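Local coordinates for protein xylulose kinase (Escherichia coli, PDB 2ITM) that catalyses the ATP-dependent phosphorylation of D-xylulose to D-xylulose 5-phosphate, acting as a homodimeric sugar kinase of the FGGY family, at residues Val89-Asn97 with Lys131-Ile142; Ile118-Ala129 with Ala172-Ala180. All coordinates share one frame; numbering follows the deposited sequence.

Interaction 1 (Val89-Asn97 with Lys131-Ile142). With XUL (D-xylulose), chain C.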
loop_
_atom_site.group_PDB
_atom_site.type_symbol
_atom_site.label_atom_id
_atom_site.label_comp_id
_atom_site.label_asym_id
_atom_site.label_seq_id
_atom_site.Cartn_x
_atom_site.Cartn_y
_atom_site.Cartn_z
ATOM N N VAL A 89 -46.319 -12.672 1.216
ATOM C CA VAL A 89 -44.943 -12.371 1.559
ATOM C C VAL A 89 -44.837 -11.518 2.820
ATOM O O VAL A 89 -45.269 -10.379 2.838
ATOM C CB VAL A 89 -44.187 -11.740 0.381
ATOM C CG1 VAL A 89 -42.913 -11.117 0.842
ATOM C CG2 VAL A 89 -43.891 -12.784 -0.675
ATOM N N LEU A 90 -44.241 -12.121 3.830
ATOM C CA LEU A 90 -44.276 -11.607 5.184
ATOM C C LEU A 90 -43.280 -10.464 5.376
ATOM O O LEU A 90 -43.576 -9.479 6.024
ATOM C CB LEU A 90 -43.945 -12.726 6.155
ATOM C CG LEU A 90 -44.989 -13.221 7.145
ATOM C CD1 LEU A 90 -46.318 -12.525 6.994
ATOM C CD2 LEU A 90 -45.136 -14.723 7.140
ATOM N N ARG A 91 -42.094 -10.627 4.806
ATOM C CA ARG A 91 -41.075 -9.593 4.788
ATOM C C ARG A 91 -40.220 -9.710 3.555
ATOM O O ARG A 91 -40.329 -10.662 2.819
ATOM C CB ARG A 91 -40.210 -9.680 6.041
ATOM C CG ARG A 91 -39.164 -10.777 6.009
ATOM C CD ARG A 91 -38.450 -11.008 7.329
ATOM N NE ARG A 91 -37.817 -9.803 7.885
ATOM C CZ ARG A 91 -37.086 -8.936 7.205
ATOM N NH1 ARG A 91 -36.857 -9.113 5.926
ATOM N NH2 ARG A 91 -36.576 -7.883 7.816
ATOM N N PRO A 92 -39.364 -8.733 3.312
ATOM C CA PRO A 92 -38.455 -8.820 2.175
ATOM C C PRO A 92 -37.475 -9.983 2.322
ATOM O O PRO A 92 -37.128 -10.357 3.428
ATOM C CB PRO A 92 -37.702 -7.463 2.210
ATOM C CG PRO A 92 -38.619 -6.560 2.893
ATOM C CD PRO A 92 -39.301 -7.399 3.922
ATOM N N ALA A 93 -37.076 -10.558 1.198
ATOM C CA ALA A 93 -36.137 -11.660 1.202
ATOM C C ALA A 93 -34.773 -11.251 1.737
ATOM O O ALA A 93 -34.202 -10.271 1.315
ATOM C CB ALA A 93 -36.023 -12.281 -0.170
ATOM N N ILE A 94 -34.270 -12.024 2.686
ATOM C CA ILE A 94 -32.944 -11.828 3.226
ATOM C C ILE A 94 -31.912 -12.655 2.472
ATOM O O ILE A 94 -31.897 -13.868 2.586
ATOM C CB ILE A 94 -32.927 -12.221 4.703
ATOM C CG1 ILE A 94 -33.972 -11.442 5.484
ATOM C CG2 ILE A 94 -31.550 -12.058 5.291
ATOM C CD1 ILE A 94 -34.133 -11.929 6.843
ATOM N N LEU A 95 -31.050 -11.989 1.715
ATOM C CA LEU A 95 -30.230 -12.657 0.722
ATOM C C LEU A 95 -28.962 -13.343 1.242
ATOM O O LEU A 95 -28.595 -13.207 2.396
ATOM C CB LEU A 95 -29.882 -11.714 -0.417
ATOM C CG LEU A 95 -30.997 -10.869 -1.004
ATOM C CD1 LEU A 95 -30.460 -10.117 -2.189
ATOM C CD2 LEU A 95 -32.167 -11.748 -1.369
ATOM N N TRP A 96 -28.300 -14.069 0.354
ATOM C CA TRP A 96 -27.074 -14.780 0.663
ATOM C C TRP A 96 -25.977 -13.848 1.145
ATOM O O TRP A 96 -25.176 -14.225 1.975
ATOM C CB TRP A 96 -26.587 -15.548 -0.569
ATOM C CG TRP A 96 -26.236 -14.649 -1.676
ATOM C CD1 TRP A 96 -27.076 -14.113 -2.566
ATOM C CD2 TRP A 96 -24.946 -14.130 -1.979
ATOM N NE1 TRP A 96 -26.402 -13.297 -3.435
ATOM C CE2 TRP A 96 -25.084 -13.291 -3.087
ATOM C CE3 TRP A 96 -23.676 -14.291 -1.421
ATOM C CZ2 TRP A 96 -24.016 -12.623 -3.651
ATOM C CZ3 TRP A 96 -22.624 -13.635 -1.979
ATOM C CH2 TRP A 96 -22.793 -12.814 -3.087
ATOM N N ASN A 97 -25.943 -12.634 0.616
ATOM C CA ASN A 97 -24.931 -11.659 0.989
ATOM C C ASN A 97 -25.338 -10.704 2.113
ATOM O O ASN A 97 -24.679 -9.707 2.370
ATOM C CB ASN A 97 -24.441 -10.894 -0.233
ATOM C CG ASN A 97 -25.558 -10.207 -0.990
ATOM O OD1 ASN A 97 -25.310 -9.412 -1.873
ATOM N ND2 ASN A 97 -26.777 -10.526 -0.657
ATOM N N LYS A 131 -30.792 -16.981 9.604
ATOM C CA LYS A 131 -31.654 -15.889 9.213
ATOM C C LYS A 131 -32.987 -15.986 9.925
ATOM O O LYS A 131 -33.550 -14.996 10.353
ATOM C CB LYS A 131 -31.879 -15.851 7.720
ATOM C CG LYS A 131 -30.718 -15.300 6.928
ATOM C CD LYS A 131 -30.940 -15.437 5.439
ATOM C CE LYS A 131 -29.637 -15.376 4.691
ATOM N NZ LYS A 131 -29.797 -15.700 3.260
ATOM N N LEU A 132 -33.482 -17.202 10.058
ATOM C CA LEU A 132 -34.760 -17.422 10.698
ATOM C C LEU A 132 -34.769 -17.295 12.208
ATOM O O LEU A 132 -35.740 -16.822 12.777
ATOM C CB LEU A 132 -35.399 -18.714 10.232
ATOM C CG LEU A 132 -36.262 -18.318 9.027
ATOM C CD1 LEU A 132 -35.682 -18.813 7.756
ATOM C CD2 LEU A 132 -37.720 -18.612 9.180
ATOM N N LEU A 133 -33.685 -17.717 12.844
ATOM C CA LEU A 133 -33.450 -17.391 14.239
ATOM C C LEU A 133 -33.442 -15.892 14.490
ATOM O O LEU A 133 -34.027 -15.427 15.446
ATOM C CB LEU A 133 -32.155 -18.021 14.731
ATOM C CG LEU A 133 -32.275 -19.169 15.730
ATOM C CD1 LEU A 133 -32.634 -20.443 15.024
ATOM C CD2 LEU A 133 -31.001 -19.341 16.506
ATOM N N TRP A 134 -32.782 -15.138 13.623
ATOM C CA TRP A 134 -32.769 -13.687 13.733
ATOM C C TRP A 134 -34.166 -13.087 13.676
ATOM O O TRP A 134 -34.529 -12.276 14.512
ATOM C CB TRP A 134 -31.884 -13.056 12.659
ATOM C CG TRP A 134 -31.705 -11.579 12.790
ATOM C CD1 TRP A 134 -30.663 -10.945 13.361
ATOM C CD2 TRP A 134 -32.593 -10.556 12.339
ATOM N NE1 TRP A 134 -30.833 -9.583 13.300
ATOM C CE2 TRP A 134 -32.016 -9.322 12.671
ATOM C CE3 TRP A 134 -33.819 -10.554 11.682
ATOM C CZ2 TRP A 134 -32.620 -8.112 12.369
ATOM C CZ3 TRP A 134 -34.408 -9.357 11.382
ATOM C CH2 TRP A 134 -33.814 -8.153 11.728
ATOM N N VAL A 135 -34.959 -13.506 12.705
ATOM C CA VAL A 135 -36.338 -13.065 12.631
ATOM C C VAL A 135 -37.132 -13.434 13.883
ATOM O O VAL A 135 -37.825 -12.606 14.448
ATOM C CB VAL A 135 -37.042 -13.582 11.366
ATOM C CG1 VAL A 135 -38.550 -13.361 11.456
ATOM C CG2 VAL A 135 -36.472 -12.915 10.128
ATOM N N GLN A 136 -37.001 -14.670 14.331
ATOM C CA GLN A 136 -37.616 -15.060 15.581
ATOM C C GLN A 136 -37.259 -14.115 16.719
ATOM O O GLN A 136 -38.105 -13.761 17.520
ATOM C CB GLN A 136 -37.271 -16.492 15.960
ATOM C CG GLN A 136 -38.058 -16.956 17.167
ATOM C CD GLN A 136 -37.685 -18.333 17.627
ATOM O OE1 GLN A 136 -38.487 -19.012 18.249
ATOM N NE2 GLN A 136 -36.451 -18.747 17.336
ATOM N N ARG A 137 -35.998 -13.701 16.760
ATOM C CA ARG A 137 -35.451 -12.968 17.886
ATOM C C ARG A 137 -35.732 -11.489 17.763
ATOM O O ARG A 137 -35.903 -10.799 18.749
ATOM C CB ARG A 137 -33.951 -13.203 17.987
ATOM C CG ARG A 137 -33.588 -14.536 18.586
ATOM C CD ARG A 137 -32.192 -15.018 18.266
ATOM N NE ARG A 137 -31.178 -14.213 18.926
ATOM C CZ ARG A 137 -30.868 -14.313 20.209
ATOM N NH1 ARG A 137 -31.491 -15.184 20.988
ATOM N NH2 ARG A 137 -29.932 -13.531 20.712
ATOM N N HIS A 138 -35.788 -11.006 16.536
ATOM C CA HIS A 138 -35.914 -9.585 16.306
ATOM C C HIS A 138 -37.270 -9.167 15.745
ATOM O O HIS A 138 -37.643 -8.006 15.825
ATOM C CB HIS A 138 -34.784 -9.103 15.410
ATOM C CG HIS A 138 -33.440 -9.177 16.048
ATOM N ND1 HIS A 138 -32.817 -8.083 16.594
ATOM C CD2 HIS A 138 -32.600 -10.217 16.233
ATOM C CE1 HIS A 138 -31.651 -8.446 17.089
ATOM N NE2 HIS A 138 -31.493 -9.737 16.881
ATOM N N GLU A 139 -37.997 -10.116 15.176
ATOM C CA GLU A 139 -39.299 -9.838 14.595
ATOM C C GLU A 139 -40.325 -10.929 14.932
ATOM O O GLU A 139 -40.862 -11.576 14.052
ATOM C CB GLU A 139 -39.191 -9.671 13.080
ATOM C CG GLU A 139 -38.377 -8.467 12.641
ATOM C CD GLU A 139 -38.061 -8.457 11.164
ATOM O OE1 GLU A 139 -37.296 -7.595 10.725
ATOM O OE2 GLU A 139 -38.584 -9.307 10.436
ATOM N N PRO A 140 -40.581 -11.125 16.216
ATOM C CA PRO A 140 -41.370 -12.270 16.672
ATOM C C PRO A 140 -42.768 -12.266 16.072
ATOM O O PRO A 140 -43.368 -13.310 15.869
ATOM C CB PRO A 140 -41.429 -12.064 18.183
ATOM C CG PRO A 140 -41.182 -10.642 18.374
ATOM C CD PRO A 140 -40.225 -10.235 17.329
ATOM N N GLU A 141 -43.266 -11.076 15.785
ATOM C CA GLU A 141 -44.570 -10.911 15.189
ATOM C C GLU A 141 -44.633 -11.502 13.794
ATOM O O GLU A 141 -45.615 -12.124 13.429
ATOM C CB GLU A 141 -44.914 -9.431 15.138
ATOM C CG GLU A 141 -44.225 -8.603 16.210
ATOM C CD GLU A 141 -42.782 -8.261 15.874
ATOM O OE1 GLU A 141 -42.051 -7.826 16.782
ATOM O OE2 GLU A 141 -42.381 -8.416 14.711
ATOM N N ILE A 142 -43.574 -11.299 13.023
ATOM C CA ILE A 142 -43.394 -11.976 11.745
ATOM C C ILE A 142 -43.249 -13.481 11.895
ATOM O O ILE A 142 -43.913 -14.230 11.212
ATOM C CB ILE A 142 -42.172 -11.434 11.017
ATOM C CG1 ILE A 142 -42.288 -9.935 10.763
ATOM C CG2 ILE A 142 -41.910 -12.217 9.778
ATOM C CD1 ILE A 142 -43.365 -9.555 9.847
HETATM C C1 XUL C . -22.588 -19.693 -1.478
HETATM C C2 XUL C . -22.349 -19.248 -2.911
HETATM C C3 XUL C . -23.521 -19.119 -3.818
HETATM C C4 XUL C . -23.636 -17.647 -4.118
HETATM C C5 XUL C . -24.988 -17.263 -4.681
HETATM O O1 XUL C . -22.648 -21.092 -1.388
HETATM O O2 XUL C . -21.226 -18.444 -3.198
HETATM O O3 XUL C . -24.639 -19.477 -3.059
HETATM O O4 XUL C . -23.437 -17.019 -2.882
HETATM O O5 XUL C . -25.798 -18.394 -4.723
#
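Leu90 faces Ile142 and Ile94 faces Lys131 where the mostly irregular segment 89-97, with its short strand 93-94, runs past the helical segment 131-142, the paired CA atoms lying 6.6 and 7.3 Å apart. No backbone hydrogen bond joins the two, so side chains bridge the gap. Ile142 CG2 packs on Leu90 CG, their side chains passing in opposite directions. Arg91 grips Glu139 side-on: NE reaches OE2 at 2.7 Å and NH2 reaches OE1 at 3.0 Å, both nearly straight, each oxygen using its syn lone pair. Guanidinium and carboxylate are only 7° from coplanar. A bend at chi3 (-55°) turns the arginine head, while its CD lies 3.9 Å from Val135 CG2. With an alanine here, Glu139 would probably be left without its charge partner and Val135 with a gap beside it. Lys131, extended beyond CG, slides along Ile94, CD pressed tightly on CG2 at 3.4 Å. Its NZ donates to Ile94 O at 2.9 Å from above the carbonyl plane and more weakly to Leu95 O; His78 O and Gly126 O also bind this ammonium. Beyond it, Trp96 lays one ring face under O4 of D-xylulose, CE3 3.1 Å from that oxygen. Around the contact, Glu42 takes Arg91 NH1, strand 93-94 pairs antiparallel with strand 42-43, and helix 102-111 packs against Leu133 and Trp134 of helix 128-138.

Interaction 2 (Ile118-Ala129 with Ala172-Ala180)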
loop_
_atom_site.group_PDB
_atom_site.type_symbol
_atom_site.label_atom_id
_atom_site.label_comp_id
_atom_site.label_asym_id
_atom_site.label_seq_id
_atom_site.Cartn_x
_atom_site.Cartn_y
_atom_site.Cartn_z
ATOM N N ILE A 118 -24.203 -32.858 10.456
ATOM C CA ILE A 118 -25.432 -33.008 9.720
ATOM C C ILE A 118 -25.427 -32.183 8.451
ATOM O O ILE A 118 -25.814 -32.673 7.450
ATOM C CB ILE A 118 -26.663 -32.640 10.591
ATOM C CG1 ILE A 118 -26.736 -33.462 11.869
ATOM C CG2 ILE A 118 -27.946 -32.824 9.866
ATOM C CD1 ILE A 118 -27.695 -32.922 12.819
ATOM N N THR A 119 -24.972 -30.951 8.498
ATOM C CA THR A 119 -24.982 -30.106 7.314
ATOM C C THR A 119 -23.780 -30.281 6.414
ATOM O O THR A 119 -23.857 -29.996 5.232
ATOM C CB THR A 119 -25.139 -28.636 7.657
ATOM O OG1 THR A 119 -23.980 -28.182 8.346
ATOM C CG2 THR A 119 -26.261 -28.423 8.631
ATOM N N GLY A 120 -22.668 -30.740 6.977
ATOM C CA GLY A 120 -21.421 -30.819 6.246
ATOM C C GLY A 120 -20.786 -29.466 6.064
ATOM O O GLY A 120 -19.880 -29.300 5.273
ATOM N N ASN A 121 -21.278 -28.493 6.808
ATOM C CA ASN A 121 -20.830 -27.128 6.652
ATOM C C ASN A 121 -20.591 -26.422 7.967
ATOM O O ASN A 121 -21.190 -26.750 8.975
ATOM C CB ASN A 121 -21.810 -26.326 5.810
ATOM C CG ASN A 121 -21.822 -26.765 4.388
ATOM O OD1 ASN A 121 -22.720 -27.464 3.957
ATOM N ND2 ASN A 121 -20.811 -26.378 3.657
ATOM N N LEU A 122 -19.712 -25.436 7.931
ATOM C CA LEU A 122 -19.689 -24.410 8.945
ATOM C C LEU A 122 -20.735 -23.352 8.697
ATOM O O LEU A 122 -20.942 -22.923 7.575
ATOM C CB LEU A 122 -18.306 -23.776 9.044
ATOM C CG LEU A 122 -17.932 -23.272 10.435
ATOM C CD1 LEU A 122 -16.755 -24.027 11.001
ATOM C CD2 LEU A 122 -17.689 -21.780 10.450
ATOM N N MET A 123 -21.379 -22.933 9.772
ATOM C CA MET A 123 -22.527 -22.067 9.688
ATOM C C MET A 123 -22.110 -20.663 9.303
ATOM O O MET A 123 -21.180 -20.107 9.860
ATOM C CB MET A 123 -23.279 -22.072 11.007
ATOM C CG MET A 123 -24.616 -21.392 10.960
ATOM S SD MET A 123 -25.854 -22.259 10.010
ATOM C CE MET A 123 -26.076 -23.695 11.031
ATOM N N MET A 124 -22.794 -20.110 8.316
ATOM C CA MET A 124 -22.522 -18.774 7.847
ATOM C C MET A 124 -23.801 -17.965 7.846
ATOM O O MET A 124 -24.879 -18.506 7.711
ATOM C CB MET A 124 -21.965 -18.817 6.436
ATOM C CG MET A 124 -20.763 -19.700 6.281
ATOM S SD MET A 124 -19.235 -18.882 6.737
ATOM C CE MET A 124 -18.872 -18.003 5.231
ATOM N N PRO A 125 -23.656 -16.660 7.998
ATOM C CA PRO A 125 -24.793 -15.759 8.161
ATOM C C PRO A 125 -25.582 -15.663 6.881
ATOM O O PRO A 125 -26.747 -15.312 6.915
ATOM C CB PRO A 125 -24.130 -14.420 8.453
ATOM C CG PRO A 125 -22.862 -14.753 9.018
ATOM C CD PRO A 125 -22.406 -16.059 8.464
ATOM N N GLY A 126 -24.930 -15.973 5.769
ATOM C CA GLY A 126 -25.562 -16.030 4.471
ATOM C C GLY A 126 -26.514 -17.196 4.312
ATOM O O GLY A 126 -27.376 -17.172 3.450
ATOM N N PHE A 127 -26.356 -18.210 5.147
ATOM C CA PHE A 127 -27.196 -19.388 5.100
ATOM C C PHE A 127 -28.560 -19.149 5.716
ATOM O O PHE A 127 -28.739 -18.254 6.517
ATOM C CB PHE A 127 -26.513 -20.568 5.773
ATOM C CG PHE A 127 -25.226 -20.985 5.124
ATOM C CD1 PHE A 127 -24.379 -21.874 5.752
ATOM C CD2 PHE A 127 -24.864 -20.498 3.891
ATOM C CE1 PHE A 127 -23.207 -22.256 5.171
ATOM C CE2 PHE A 127 -23.700 -20.872 3.310
ATOM C CZ PHE A 127 -22.864 -21.749 3.946
ATOM N N THR A 128 -29.529 -19.952 5.322
ATOM C CA THR A 128 -30.930 -19.658 5.560
ATOM C C THR A 128 -31.300 -19.776 7.045
ATOM O O THR A 128 -31.973 -18.923 7.596
ATOM C CB THR A 128 -31.808 -20.575 4.702
ATOM O OG1 THR A 128 -31.237 -20.709 3.402
ATOM C CG2 THR A 128 -33.137 -19.928 4.435
ATOM N N ALA A 129 -30.834 -20.845 7.680
ATOM C CA ALA A 129 -31.243 -21.189 9.028
ATOM C C ALA A 129 -31.047 -20.096 10.083
ATOM O O ALA A 129 -31.962 -19.766 10.776
ATOM C CB ALA A 129 -30.611 -22.467 9.452
ATOM N N ALA A 172 -29.721 -27.949 0.369
ATOM C CA ALA A 172 -28.528 -28.133 1.159
ATOM C C ALA A 172 -28.042 -26.814 1.747
ATOM O O ALA A 172 -27.528 -26.771 2.849
ATOM C CB ALA A 172 -27.460 -28.775 0.342
ATOM N N GLY A 173 -28.231 -25.737 0.997
ATOM C CA GLY A 173 -27.793 -24.430 1.411
ATOM C C GLY A 173 -28.571 -23.766 2.526
ATOM O O GLY A 173 -28.199 -22.702 2.956
ATOM N N THR A 174 -29.648 -24.384 2.983
ATOM C CA THR A 174 -30.468 -23.823 4.047
ATOM C C THR A 174 -29.846 -24.015 5.420
ATOM O O THR A 174 -30.046 -23.210 6.308
ATOM C CB THR A 174 -31.897 -24.422 4.046
ATOM O OG1 THR A 174 -31.856 -25.824 4.304
ATOM C CG2 THR A 174 -32.543 -24.298 2.697
ATOM N N MET A 175 -29.092 -25.099 5.553
ATOM C CA MET A 175 -28.690 -25.677 6.824
ATOM C C MET A 175 -29.788 -26.385 7.585
ATOM O O MET A 175 -29.650 -26.640 8.766
ATOM C CB MET A 175 -27.987 -24.665 7.727
ATOM C CG MET A 175 -26.860 -23.888 7.091
ATOM S SD MET A 175 -25.593 -24.892 6.326
ATOM C CE MET A 175 -24.936 -25.660 7.754
ATOM N N TRP A 176 -30.881 -26.708 6.916
ATOM C CA TRP A 176 -31.893 -27.553 7.521
ATOM C C TRP A 176 -31.832 -28.948 6.932
ATOM O O TRP A 176 -32.475 -29.862 7.424
ATOM C CB TRP A 176 -33.308 -26.973 7.336
ATOM C CG TRP A 176 -33.570 -25.656 8.003
ATOM C CD1 TRP A 176 -33.310 -25.326 9.291
ATOM C CD2 TRP A 176 -34.141 -24.492 7.401
ATOM N NE1 TRP A 176 -33.691 -24.033 9.539
ATOM C CE2 TRP A 176 -34.211 -23.501 8.385
ATOM C CE3 TRP A 176 -34.598 -24.189 6.120
ATOM C CZ2 TRP A 176 -34.724 -22.234 8.137
ATOM C CZ3 TRP A 176 -35.100 -22.936 5.880
ATOM C CH2 TRP A 176 -35.159 -21.971 6.883
ATOM N N LEU A 177 -31.067 -29.098 5.856
ATOM C CA LEU A 177 -30.937 -30.381 5.179
ATOM C C LEU A 177 -29.863 -31.299 5.748
ATOM O O LEU A 177 -28.743 -30.893 6.005
ATOM C CB LEU A 177 -30.739 -30.208 3.680
ATOM C CG LEU A 177 -30.935 -31.507 2.882
ATOM C CD1 LEU A 177 -32.397 -31.775 2.621
ATOM C CD2 LEU A 177 -30.145 -31.477 1.602
ATOM N N ASP A 178 -30.226 -32.555 5.928
ATOM C CA ASP A 178 -29.247 -33.595 6.132
ATOM C C ASP A 178 -28.632 -34.028 4.814
ATOM O O ASP A 178 -29.238 -34.759 4.058
ATOM C CB ASP A 178 -29.887 -34.794 6.833
ATOM C CG ASP A 178 -28.865 -35.812 7.267
ATOM O OD1 ASP A 178 -28.046 -36.237 6.440
ATOM O OD2 ASP A 178 -28.810 -36.245 8.424
ATOM N N VAL A 179 -27.418 -33.573 4.558
ATOM C CA VAL A 179 -26.851 -33.625 3.225
ATOM C C VAL A 179 -26.505 -35.047 2.800
ATOM O O VAL A 179 -26.638 -35.396 1.640
ATOM C CB VAL A 179 -25.634 -32.714 3.094
ATOM C CG1 VAL A 179 -24.953 -32.924 1.774
ATOM C CG2 VAL A 179 -26.033 -31.275 3.261
ATOM N N ALA A 180 -26.075 -35.861 3.756
ATOM C CA ALA A 180 -25.888 -37.296 3.551
ATOM C C ALA A 180 -27.161 -37.992 3.114
ATOM O O ALA A 180 -27.138 -38.822 2.250
ATOM C CB ALA A 180 -25.344 -37.942 4.805
#
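Met175 is the plug of this contact, its side chain running into the bend of segment 118-129 between Met123, Phe127 and Ala129. Bent at chi2 and chi3 (-54° and -66°), it curls so that successive atoms meet different partners. CB lies 3.8 Å from Ala129 CB, CG rests 3.5 Å from Met123 SD, and SD sits 4.2 Å from the centroid of the Phe127 ring, an oblique Met-aromatic contact 52° off the ring normal. The methyl CE lies near Asn121 CB; its place beside Thr119 is doubtful. Next to this centre, the Trp176 indole lies along the start of helix 128-138: Ala129 N is over one face, Ala129 CB is 3.5 Å from NE1, and Thr128 CG2 approaches CH2 obliquely.

Farther out the contact turns polar. Ala129 N donates to Thr174 O at 2.8 Å, tying the first turn of the helix to the turn 172-175. Thr174 OG1, held between its backbone N and carbonyl carbon, accepts from Trp176 N in an ST turn and also bonds to Ala171 O. At the far end a weak bond runs from Val179 N to Ile118 O. Gly173 O accepts from His78 ND1 and Thr128 OG1 bonds to His78 O, so both segments hold this substrate-binding histidine. The Phe127 ring also meets the His78 ring, and the Phe127 side chain is about 5 Å from the bound D-xylulose. Within the N-terminal domain of this FGGY kinase, these loops thus form part of the setting of the sugar site.

Both interactions are mostly buried in the N-terminal FGGY domain, their centres about 17 Å apart, and they share helix 128-138: interaction 2 holds its first residues, interaction 1 the face from Lys131 onward. They meet directly where Leu132 packs on Trp176, and Lys131 serves both. Their chemistry differs. Interaction 1, the smaller at 429 Å² against 656 Å², combines a salt bridge and a lysine with apolar packing between two separated backbones. Interaction 2 is mainly apolar, sulfur and aromatic groups filling the space between loops. Both converge on His78 O, through Lys131 and Thr128; interaction 1 adds Trp96 directly to the sugar pocket.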